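PDB 7BOB: endo-beta-mannanase from Opitutaceae bacterium TAV5, which hydrolyses beta-1,4-mannosidic linkages as a homotrimeric exo-acting glycoside hydrolase of family 5, active in the hindgut of a wood-feeding termite. Local coordinates for residues Val385-Pro390 with Arg444-Gly449; Trp389-Tyr394 with Gly453-Lys458; Gln469-Ala474 with Ala581-Lys586. All blocks are in the same frame, centred on the assembly; numbering follows the deposited sequence.

Contact 1: residues Val385-Pro390 with Arg444-Gly449; sequences VHLYWP and RIIITG
Tyr-388, Val-385 and Ile-446 contribute the three largest shares, nearly half, of the surface that two neighbouring parallel strands, 385-389 and 444-448, bury against each other. The backbones mesh in regular parallel fashion: His-386 donates its N to O of Arg-444 (2.9 Å) and takes N of Ile-446 on its own O, also at 2.9 Å, in a bond straight at the hydrogen (166°). Next along, Tyr-388 N bonds to Ile-446 O at 2.9 Å, so Ile-446 is gripped through both its N and its O. On the face that carries Leu-387, the Ile-446 side chain reaches back and crosses that of Val-385 at a slant, with Val-385 CG2 3.7 Å from Ile-446 CD1. The CG2 branch gets there because it stands opposite the backbone N while CG1 takes the place between N and the carbonyl carbon (chi1 79°). Leu-387 lies alongside Ile-446, and its CD2 also crosses the methyl CG2 of Thr-448 at 4.0 Å. On the face of His-386, Tyr-388 leans its CB on Ile-447 CG1 at 3.8 Å, the two side chains running side by side; the ring then leads off toward Glu-456, the partner of its OH. Leu-420 of helix 406-422 covers Leu-387 and Ile-446. Aliphatic branches thus pack on both faces of a hydrogen-bonded strand pair, and where direct pairing ends a water bridges the strands, donating to Tyr-388 O and accepting from Thr-448 N (2.7 Å). His-386 ND1, by contrast, is buried with no partner in the model.

Contact 2: residues Trp389-Tyr394 with Gly453-Lys458; sequences WPRHYY and GLDEIK
Arg-391 meets Glu-456 through its backbone rather than its charge: Arg-391 N donates to Glu-456 OE1 at 3.0 Å, nearly straight at the hydrogen (172°) but from above the carboxylate plane. The hydroxyl of Tyr-388 is the second partner of OE1. CB of Arg-391 rests against the same carboxylate, 3.5 Å from Glu-456 CD. The arginine chain then runs out past Asp-455, bending at its third torsion (chi3 -67°). Its NE comes within 3.7 Å of Asp-455 OD2, a long salt bridge in which the oxygen stands well out of the guanidinium plane and no N-H points at it. The other carboxylate oxygen of Glu-456 is engaged too. A water donates to OE2 at 2.7 Å and accepts from His-392 N, and Gly-453 N, at the N-cap of helix 454-465, bonds to OE2 at 2.9 Å. This is one half of a capping box; glycine has no side chain to supply the other. Asp-455 OD1 receives the N of Glu-456 at 2.7 Å, a bent bond within the first turn. Further out, Asn-404 ND2 holds His-392 O, and Leu-454 and Asp-455 pack against Asn-333 and Ile-330, respectively, of a second subunit, so this helix start lies at a trimer interface. Partners on both oxygens should restrict rotation of the Glu-456 carboxylate and would favour its ionised form, tying the loop after strand 385-389 to the first turn of the helix.

Contact 3: residues Gln469-Ala474 with Ala581-Lys586; sequences QLLWHA and AALLTK
Leu-583, the last residue of helix 569-583, turns its side chain onto Leu-471 of strand 469-473. CB of Leu-583 lies 4.0 Å from Leu-471 CD1, and its CD1 comes against the same methyl at 4.1 Å, the two leucines crossing at about a right angle. Leu-471 holds its CG opposite the backbone N (chi1 176°), which carries the branch point toward the chain end; CD1 meets Leu-583, and CD2 lies between Leu-583 and Leu-584. Leu-584, where the chain leaves helical geometry, brings its CD2 to 3.9 Å from Leu-471 CD2, again across the partner chain. At Thr-585 the contact becomes polar. Its OG1 donates to Gln-469 OE1 at 3.0 Å, tilted only 16° from the carbonyl plane of the amide. The bend of the glutamine at chi2 (-63°) turns this amide back to the hydroxyl, while CB and CG of Gln-469 pack on Thr-585, CB 3.6 Å from OG1. The opposite end of that amide is also used, NE2 bonding to Gly-467 O, which fixes the flip of the group. The Lys-586 side chain leads away and touches Arg-444. The strand lies between 444-448 and 549-554 in the mixed sheet; Leu-583 also touches Val-554 of the latter, and Leu-584 touches Arg-444 of the former. Leu-470, directed away from the chain end, packs on helix 454-465, so the C-terminal helix and its tail meet one face of the sheet and helix 454-465 the other.

Overall arrangement
All three contacts belong to the domain that follows the family 5 (beta/alpha)8 barrel, built round a mixed sheet whose parallel part is ordered 427-431, 385-389, 444-448, 469-473 and 549-554. Contact 1 pairs two of these strands, and contact 3 joins the next to the chain's end; their centres lie about 10 Å apart, linked by probable hydrogen bonds such as Ile-445 O to Leu-471 N. Contact 2, centred about 11 Å from contact 1 and about 19 Å from contact 3, runs on from strand 385-389 into the following loop and reaches helix 454-465, which connects strands 444-448 and 469-473. Contacts 1 and 2 both close before contact 3 opens. Of the three, contact 2 alone touches another subunit.

Contact 1: residues Val385-Pro390 with Arg444-Gly449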
loop_
_atom_site.group_PDB
_atom_site.type_symbol
_atom_site.label_atom_id
_atom_site.label_comp_id
_atom_site.label_asym_id
_atom_site.label_seq_id
_atom_site.Cartn_x
_atom_site.Cartn_y
_atom_site.Cartn_z
ATOM N N VAL A 385 21.928 -20.882 -23.694
ATOM C CA VAL A 385 22.064 -20.083 -22.474
ATOM C C VAL A 385 20.865 -20.345 -21.559
ATOM O O VAL A 385 19.742 -20.575 -22.034
ATOM C CB VAL A 385 22.200 -18.585 -22.806
ATOM C CG1 VAL A 385 20.839 -17.945 -23.135
ATOM C CG2 VAL A 385 22.889 -17.869 -21.691
ATOM N N HIS A 386 21.092 -20.331 -20.243
ATOM C CA HIS A 386 20.062 -20.657 -19.255
ATOM C C HIS A 386 19.904 -19.524 -18.239
ATOM O O HIS A 386 20.890 -19.055 -17.665
ATOM C CB HIS A 386 20.400 -21.963 -18.521
ATOM C CG HIS A 386 20.211 -23.197 -19.354
ATOM N ND1 HIS A 386 21.061 -23.538 -20.385
ATOM C CD2 HIS A 386 19.269 -24.173 -19.304
ATOM C CE1 HIS A 386 20.648 -24.667 -20.934
ATOM N NE2 HIS A 386 19.568 -25.074 -20.293
ATOM N N LEU A 387 18.664 -19.093 -18.015
ATOM C CA LEU A 387 18.370 -18.121 -16.970
ATOM C C LEU A 387 18.251 -18.830 -15.623
ATOM O O LEU A 387 17.681 -19.921 -15.532
ATOM C CB LEU A 387 17.076 -17.382 -17.296
ATOM C CG LEU A 387 17.044 -16.621 -18.619
ATOM C CD1 LEU A 387 15.608 -16.202 -18.941
ATOM C CD2 LEU A 387 17.962 -15.411 -18.537
ATOM N N TYR A 388 18.797 -18.209 -14.578
ATOM C CA TYR A 388 18.877 -18.832 -13.257
ATOM C C TYR A 388 17.566 -18.615 -12.494
ATOM O O TYR A 388 17.180 -17.470 -12.234
ATOM C CB TYR A 388 20.064 -18.261 -12.481
ATOM C CG TYR A 388 20.317 -18.915 -11.141
ATOM C CD1 TYR A 388 19.906 -18.299 -9.961
ATOM C CD2 TYR A 388 20.963 -20.138 -11.049
ATOM C CE1 TYR A 388 20.128 -18.884 -8.727
ATOM C CE2 TYR A 388 21.205 -20.727 -9.817
ATOM C CZ TYR A 388 20.779 -20.093 -8.663
ATOM O OH TYR A 388 20.999 -20.657 -7.432
ATOM N N TRP A 389 16.871 -19.721 -12.167
ATOM C CA TRP A 389 15.700 -19.707 -11.288
ATOM C C TRP A 389 16.177 -19.903 -9.854
ATOM O O TRP A 389 16.782 -20.939 -9.554
ATOM C CB TRP A 389 14.720 -20.810 -11.696
ATOM C CG TRP A 389 13.420 -20.915 -10.904
ATOM C CD1 TRP A 389 13.266 -21.438 -9.649
ATOM C CD2 TRP A 389 12.106 -20.509 -11.326
ATOM N NE1 TRP A 389 11.959 -21.391 -9.277
ATOM C CE2 TRP A 389 11.217 -20.837 -10.283
ATOM C CE3 TRP A 389 11.594 -19.922 -12.489
ATOM C CZ2 TRP A 389 9.842 -20.565 -10.343
ATOM C CZ3 TRP A 389 10.216 -19.664 -12.553
ATOM C CH2 TRP A 389 9.364 -19.980 -11.481
ATOM N N PRO A 390 15.996 -18.930 -8.959
ATOM C CA PRO A 390 16.654 -19.010 -7.642
ATOM C C PRO A 390 16.086 -20.129 -6.773
ATOM O O PRO A 390 14.926 -20.529 -6.916
ATOM C CB PRO A 390 16.381 -17.629 -7.021
ATOM C CG PRO A 390 15.158 -17.113 -7.735
ATOM C CD PRO A 390 15.243 -17.678 -9.145
ATOM N N ARG A 444 26.145 -22.104 -20.099
ATOM C CA ARG A 444 26.107 -20.674 -19.829
ATOM C C ARG A 444 24.880 -20.348 -18.992
ATOM O O ARG A 444 23.759 -20.779 -19.315
ATOM C CB ARG A 444 26.116 -19.882 -21.135
ATOM C CG ARG A 444 27.099 -20.463 -22.155
ATOM C CD ARG A 444 27.560 -19.439 -23.152
ATOM N NE ARG A 444 26.556 -19.200 -24.181
ATOM C CZ ARG A 444 26.600 -18.180 -25.030
ATOM N NH1 ARG A 444 27.599 -17.309 -24.967
ATOM N NH2 ARG A 444 25.650 -18.023 -25.938
ATOM N N ILE A 445 25.103 -19.600 -17.907
ATOM C CA ILE A 445 24.075 -19.270 -16.928
ATOM C C ILE A 445 24.071 -17.765 -16.723
ATOM O O ILE A 445 25.126 -17.166 -16.471
ATOM C CB ILE A 445 24.297 -19.988 -15.582
ATOM C CG1 ILE A 445 23.960 -21.484 -15.707
ATOM C CG2 ILE A 445 23.434 -19.344 -14.507
ATOM C CD1 ILE A 445 24.230 -22.284 -14.445
ATOM N N ILE A 446 22.894 -17.157 -16.837
ATOM C CA ILE A 446 22.719 -15.733 -16.599
ATOM C C ILE A 446 21.882 -15.567 -15.343
ATOM O O ILE A 446 20.784 -16.134 -15.240
ATOM C CB ILE A 446 22.057 -15.024 -17.789
ATOM C CG1 ILE A 446 22.903 -15.191 -19.045
ATOM C CG2 ILE A 446 21.906 -13.536 -17.488
ATOM C CD1 ILE A 446 22.290 -14.513 -20.240
ATOM N N ILE A 447 22.403 -14.814 -14.385
ATOM C CA ILE A 447 21.666 -14.474 -13.178
ATOM C C ILE A 447 21.158 -13.046 -13.341
ATOM O O ILE A 447 21.953 -12.102 -13.481
ATOM C CB ILE A 447 22.539 -14.632 -11.925
ATOM C CG1 ILE A 447 23.065 -16.068 -11.809
ATOM C CG2 ILE A 447 21.774 -14.200 -10.698
ATOM C CD1 ILE A 447 23.960 -16.309 -10.590
ATOM N N THR A 448 19.839 -12.886 -13.341
ATOM C CA THR A 448 19.210 -11.600 -13.654
ATOM C C THR A 448 18.888 -10.807 -12.385
ATOM O O THR A 448 17.732 -10.514 -12.098
ATOM C CB THR A 448 17.943 -11.829 -14.476
ATOM O OG1 THR A 448 17.018 -12.641 -13.720
ATOM C CG2 THR A 448 18.289 -12.514 -15.797
ATOM N N GLY A 449 19.924 -10.429 -11.641
ATOM C CA GLY A 449 19.717 -9.675 -10.419
ATOM C C GLY A 449 18.720 -10.314 -9.472
ATOM O O GLY A 449 17.751 -9.668 -9.060
HETATM O O HOH W 1 18.075 -14.987 -13.192
#

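Contact 2: residues Trp389-Tyr394 with Gly453-Lys458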
loop_
_atom_site.group_PDB
_atom_site.type_symbol
_atom_site.label_atom_id
_atom_site.label_comp_id
_atom_site.label_asym_id
_atom_site.label_seq_id
_atom_site.Cartn_x
_atom_site.Cartn_y
_atom_site.Cartn_z
ATOM N N TRP A 389 16.871 -19.721 -12.167
ATOM C CA TRP A 389 15.700 -19.707 -11.288
ATOM C C TRP A 389 16.177 -19.903 -9.854
ATOM O O TRP A 389 16.782 -20.939 -9.554
ATOM C CB TRP A 389 14.720 -20.810 -11.696
ATOM C CG TRP A 389 13.420 -20.915 -10.904
ATOM C CD1 TRP A 389 13.266 -21.438 -9.649
ATOM C CD2 TRP A 389 12.106 -20.509 -11.326
ATOM N NE1 TRP A 389 11.959 -21.391 -9.277
ATOM C CE2 TRP A 389 11.217 -20.837 -10.283
ATOM C CE3 TRP A 389 11.594 -19.922 -12.489
ATOM C CZ2 TRP A 389 9.842 -20.565 -10.343
ATOM C CZ3 TRP A 389 10.216 -19.664 -12.553
ATOM C CH2 TRP A 389 9.364 -19.980 -11.481
ATOM N N PRO A 390 15.996 -18.930 -8.959
ATOM C CA PRO A 390 16.654 -19.010 -7.642
ATOM C C PRO A 390 16.086 -20.129 -6.773
ATOM O O PRO A 390 14.926 -20.529 -6.916
ATOM C CB PRO A 390 16.381 -17.629 -7.021
ATOM C CG PRO A 390 15.158 -17.113 -7.735
ATOM C CD PRO A 390 15.243 -17.678 -9.145
ATOM N N ARG A 391 16.915 -20.613 -5.834
ATOM C CA ARG A 391 16.492 -21.717 -4.967
ATOM C C ARG A 391 15.240 -21.369 -4.157
ATOM O O ARG A 391 14.379 -22.221 -3.949
ATOM C CB ARG A 391 17.628 -22.138 -4.031
ATOM C CG ARG A 391 17.180 -23.061 -2.886
ATOM C CD ARG A 391 18.342 -23.533 -2.017
ATOM N NE ARG A 391 19.233 -24.411 -2.762
ATOM C CZ ARG A 391 19.055 -25.726 -2.876
ATOM N NH1 ARG A 391 18.029 -26.319 -2.270
ATOM N NH2 ARG A 391 19.907 -26.453 -3.590
ATOM N N HIS A 392 15.128 -20.145 -3.668
ATOM C CA HIS A 392 13.937 -19.717 -2.939
ATOM C C HIS A 392 13.265 -18.636 -3.769
ATOM O O HIS A 392 13.764 -17.508 -3.867
ATOM C CB HIS A 392 14.281 -19.214 -1.538
ATOM C CG HIS A 392 15.198 -20.127 -0.781
ATOM N ND1 HIS A 392 14.741 -21.217 -0.068
ATOM C CD2 HIS A 392 16.548 -20.121 -0.640
ATOM C CE1 HIS A 392 15.768 -21.835 0.488
ATOM N NE2 HIS A 392 16.876 -21.195 0.153
ATOM N N TYR A 393 12.148 -18.994 -4.377
ATOM C CA TYR A 393 11.459 -18.165 -5.348
ATOM C C TYR A 393 10.262 -17.432 -4.751
ATOM O O TYR A 393 10.018 -16.270 -5.094
ATOM C CB TYR A 393 11.028 -19.040 -6.534
ATOM C CG TYR A 393 10.480 -18.287 -7.732
ATOM C CD1 TYR A 393 9.135 -17.897 -7.789
ATOM C CD2 TYR A 393 11.297 -17.991 -8.820
ATOM C CE1 TYR A 393 8.633 -17.221 -8.906
ATOM C CE2 TYR A 393 10.813 -17.316 -9.935
ATOM C CZ TYR A 393 9.494 -16.926 -9.975
ATOM O OH TYR A 393 9.040 -16.240 -11.088
ATOM N N TYR A 394 9.527 -18.067 -3.842
ATOM C CA TYR A 394 8.311 -17.493 -3.289
ATOM C C TYR A 394 8.596 -16.979 -1.891
ATOM O O TYR A 394 9.299 -17.630 -1.112
ATOM C CB TYR A 394 7.178 -18.532 -3.268
ATOM C CG TYR A 394 6.890 -19.096 -4.647
ATOM C CD1 TYR A 394 5.975 -18.473 -5.497
ATOM C CD2 TYR A 394 7.537 -20.241 -5.107
ATOM C CE1 TYR A 394 5.708 -18.971 -6.765
ATOM C CE2 TYR A 394 7.280 -20.754 -6.386
ATOM C CZ TYR A 394 6.370 -20.112 -7.203
ATOM O OH TYR A 394 6.123 -20.589 -8.463
ATOM N N GLY A 453 21.622 -17.370 -1.927
ATOM C CA GLY A 453 22.179 -17.660 -0.625
ATOM C C GLY A 453 23.546 -18.317 -0.718
ATOM O O GLY A 453 24.105 -18.540 -1.792
ATOM N N LEU A 454 24.091 -18.622 0.460
ATOM C CA LEU A 454 25.430 -19.194 0.542
ATOM C C LEU A 454 25.531 -20.520 -0.209
ATOM O O LEU A 454 26.512 -20.761 -0.924
ATOM C CB LEU A 454 25.813 -19.377 2.009
ATOM C CG LEU A 454 27.120 -20.134 2.186
ATOM C CD1 LEU A 454 28.232 -19.314 1.569
ATOM C CD2 LEU A 454 27.377 -20.402 3.657
ATOM N N ASP A 455 24.538 -21.405 -0.049
ATOM C CA ASP A 455 24.602 -22.700 -0.722
ATOM C C ASP A 455 24.576 -22.522 -2.229
ATOM O O ASP A 455 25.352 -23.161 -2.959
ATOM C CB ASP A 455 23.455 -23.609 -0.261
ATOM C CG ASP A 455 22.102 -22.880 -0.184
ATOM O OD1 ASP A 455 22.042 -21.686 -0.554
ATOM O OD2 ASP A 455 21.091 -23.499 0.250
ATOM N N GLU A 456 23.726 -21.615 -2.710
ATOM C CA GLU A 456 23.683 -21.349 -4.141
ATOM C C GLU A 456 25.022 -20.849 -4.651
ATOM O O GLU A 456 25.466 -21.255 -5.734
ATOM C CB GLU A 456 22.583 -20.349 -4.453
ATOM C CG GLU A 456 21.226 -20.808 -3.962
ATOM C CD GLU A 456 20.151 -19.788 -4.235
ATOM O OE1 GLU A 456 19.738 -19.679 -5.420
ATOM O OE2 GLU A 456 19.746 -19.089 -3.267
ATOM N N ILE A 457 25.692 -19.983 -3.877
ATOM C CA ILE A 457 26.985 -19.448 -4.309
ATOM C C ILE A 457 28.018 -20.567 -4.408
ATOM O O ILE A 457 28.713 -20.704 -5.421
ATOM C CB ILE A 457 27.455 -18.323 -3.369
ATOM C CG1 ILE A 457 26.538 -17.111 -3.518
ATOM C CG2 ILE A 457 28.887 -17.912 -3.704
ATOM C CD1 ILE A 457 26.399 -16.285 -2.247
ATOM N N LYS A 458 28.120 -21.389 -3.359
ATOM C CA LYS A 458 29.055 -22.511 -3.352
ATOM C C LYS A 458 28.855 -23.411 -4.566
ATOM O O LYS A 458 29.820 -23.813 -5.223
ATOM C CB LYS A 458 28.887 -23.312 -2.058
ATOM C CG LYS A 458 29.465 -22.613 -0.818
ATOM C CD LYS A 458 29.246 -23.455 0.442
ATOM C CE LYS A 458 29.675 -22.699 1.703
ATOM N NZ LYS A 458 29.225 -23.384 2.950
HETATM O O HOH W 2 17.256 -18.031 -3.599
#

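Contact 3: residues Gln469-Ala474 with Ala581-Lys586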
loop_
_atom_site.group_PDB
_atom_site.type_symbol
_atom_site.label_atom_id
_atom_site.label_comp_id
_atom_site.label_asym_id
_atom_site.label_seq_id
_atom_site.Cartn_x
_atom_site.Cartn_y
_atom_site.Cartn_z
ATOM N N GLN A 469 30.327 -20.860 -17.830
ATOM C CA GLN A 469 30.409 -19.420 -18.062
ATOM C C GLN A 469 29.222 -18.744 -17.370
ATOM O O GLN A 469 28.067 -18.981 -17.747
ATOM C CB GLN A 469 30.394 -19.114 -19.556
ATOM C CG GLN A 469 31.263 -20.032 -20.389
ATOM C CD GLN A 469 32.711 -19.887 -20.014
ATOM O OE1 GLN A 469 33.302 -18.830 -20.226
ATOM N NE2 GLN A 469 33.285 -20.934 -19.425
ATOM N N LEU A 470 29.504 -17.909 -16.372
ATOM C CA LEU A 470 28.478 -17.239 -15.568
ATOM C C LEU A 470 28.452 -15.749 -15.891
ATOM O O LEU A 470 29.461 -15.047 -15.718
ATOM C CB LEU A 470 28.732 -17.451 -14.075
ATOM C CG LEU A 470 27.736 -16.895 -13.055
ATOM C CD1 LEU A 470 26.389 -17.638 -13.134
ATOM C CD2 LEU A 470 28.324 -17.008 -11.660
ATOM N N LEU A 471 27.302 -15.266 -16.357
ATOM C CA LEU A 471 27.045 -13.834 -16.481
ATOM C C LEU A 471 26.158 -13.421 -15.306
ATOM O O LEU A 471 24.981 -13.799 -15.242
ATOM C CB LEU A 471 26.390 -13.500 -17.817
ATOM C CG LEU A 471 25.992 -12.037 -18.001
ATOM C CD1 LEU A 471 27.167 -11.070 -17.695
ATOM C CD2 LEU A 471 25.503 -11.835 -19.420
ATOM N N TRP A 472 26.725 -12.661 -14.368
ATOM C CA TRP A 472 26.084 -12.372 -13.082
ATOM C C TRP A 472 25.669 -10.906 -13.051
ATOM O O TRP A 472 26.490 -10.022 -12.780
ATOM C CB TRP A 472 27.027 -12.697 -11.930
ATOM C CG TRP A 472 26.338 -12.880 -10.613
ATOM C CD1 TRP A 472 25.092 -12.442 -10.266
ATOM C CD2 TRP A 472 26.869 -13.541 -9.458
ATOM N NE1 TRP A 472 24.814 -12.801 -8.972
ATOM C CE2 TRP A 472 25.880 -13.488 -8.457
ATOM C CE3 TRP A 472 28.089 -14.172 -9.175
ATOM C CZ2 TRP A 472 26.066 -14.043 -7.196
ATOM C CZ3 TRP A 472 28.270 -14.731 -7.922
ATOM C CH2 TRP A 472 27.264 -14.663 -6.948
ATOM N N HIS A 473 24.394 -10.636 -13.305
ATOM C CA HIS A 473 23.927 -9.258 -13.220
ATOM C C HIS A 473 23.582 -8.939 -11.769
ATOM O O HIS A 473 22.686 -9.566 -11.186
ATOM C CB HIS A 473 22.739 -9.022 -14.146
ATOM C CG HIS A 473 23.136 -8.840 -15.577
ATOM N ND1 HIS A 473 22.233 -8.880 -16.616
ATOM C CD2 HIS A 473 24.351 -8.628 -16.142
ATOM C CE1 HIS A 473 22.873 -8.688 -17.759
ATOM N NE2 HIS A 473 24.160 -8.539 -17.499
ATOM N N ALA A 474 24.327 -7.992 -11.188
ATOM C CA ALA A 474 24.108 -7.382 -9.881
ATOM C C ALA A 474 24.206 -8.400 -8.753
ATOM O O ALA A 474 23.184 -8.742 -8.148
ATOM C CB ALA A 474 22.745 -6.687 -9.841
ATOM N N ALA A 581 24.858 -9.882 -25.637
ATOM C CA ALA A 581 25.787 -10.491 -26.588
ATOM C C ALA A 581 27.230 -10.105 -26.268
ATOM O O ALA A 581 28.114 -10.964 -26.204
ATOM C CB ALA A 581 25.421 -10.095 -28.020
ATOM N N ALA A 582 27.474 -8.818 -26.012
ATOM C CA ALA A 582 28.838 -8.369 -25.733
ATOM C C ALA A 582 29.422 -9.049 -24.495
ATOM O O ALA A 582 30.614 -9.384 -24.462
ATOM C CB ALA A 582 28.864 -6.853 -25.570
ATOM N N LEU A 583 28.599 -9.280 -23.473
ATOM C CA LEU A 583 29.122 -9.759 -22.203
ATOM C C LEU A 583 29.152 -11.271 -22.084
ATOM O O LEU A 583 29.824 -11.793 -21.186
ATOM C CB LEU A 583 28.294 -9.195 -21.053
ATOM C CG LEU A 583 28.498 -7.700 -20.809
ATOM C CD1 LEU A 583 28.158 -7.456 -19.394
ATOM C CD2 LEU A 583 29.923 -7.295 -21.085
ATOM N N LEU A 584 28.416 -11.977 -22.937
ATOM C CA LEU A 584 28.406 -13.429 -22.895
ATOM C C LEU A 584 29.740 -13.973 -23.385
ATOM O O LEU A 584 30.256 -13.533 -24.417
ATOM C CB LEU A 584 27.265 -13.966 -23.753
ATOM C CG LEU A 584 25.922 -13.960 -23.019
ATOM C CD1 LEU A 584 24.788 -14.377 -23.950
ATOM C CD2 LEU A 584 25.998 -14.856 -21.797
ATOM N N THR A 585 30.300 -14.924 -22.639
ATOM C CA THR A 585 31.545 -15.591 -22.997
ATOM C C THR A 585 31.272 -17.057 -23.310
ATOM O O THR A 585 30.214 -17.595 -22.974
ATOM C CB THR A 585 32.586 -15.493 -21.869
ATOM O OG1 THR A 585 32.076 -16.119 -20.681
ATOM C CG2 THR A 585 32.937 -14.036 -21.577
ATOM N N LYS A 586 32.247 -17.702 -23.957
ATOM C CA LYS A 586 32.153 -19.121 -24.274
ATOM C C LYS A 586 33.489 -19.811 -24.021
ATOM O O LYS A 586 34.554 -19.298 -24.388
ATOM C CB LYS A 586 31.703 -19.351 -25.730
ATOM C CG LYS A 586 30.210 -19.125 -25.940
ATOM C CD LYS A 586 29.473 -20.407 -26.327
ATOM C CE LYS A 586 29.419 -20.570 -27.833
ATOM N NZ LYS A 586 29.061 -21.964 -28.197
#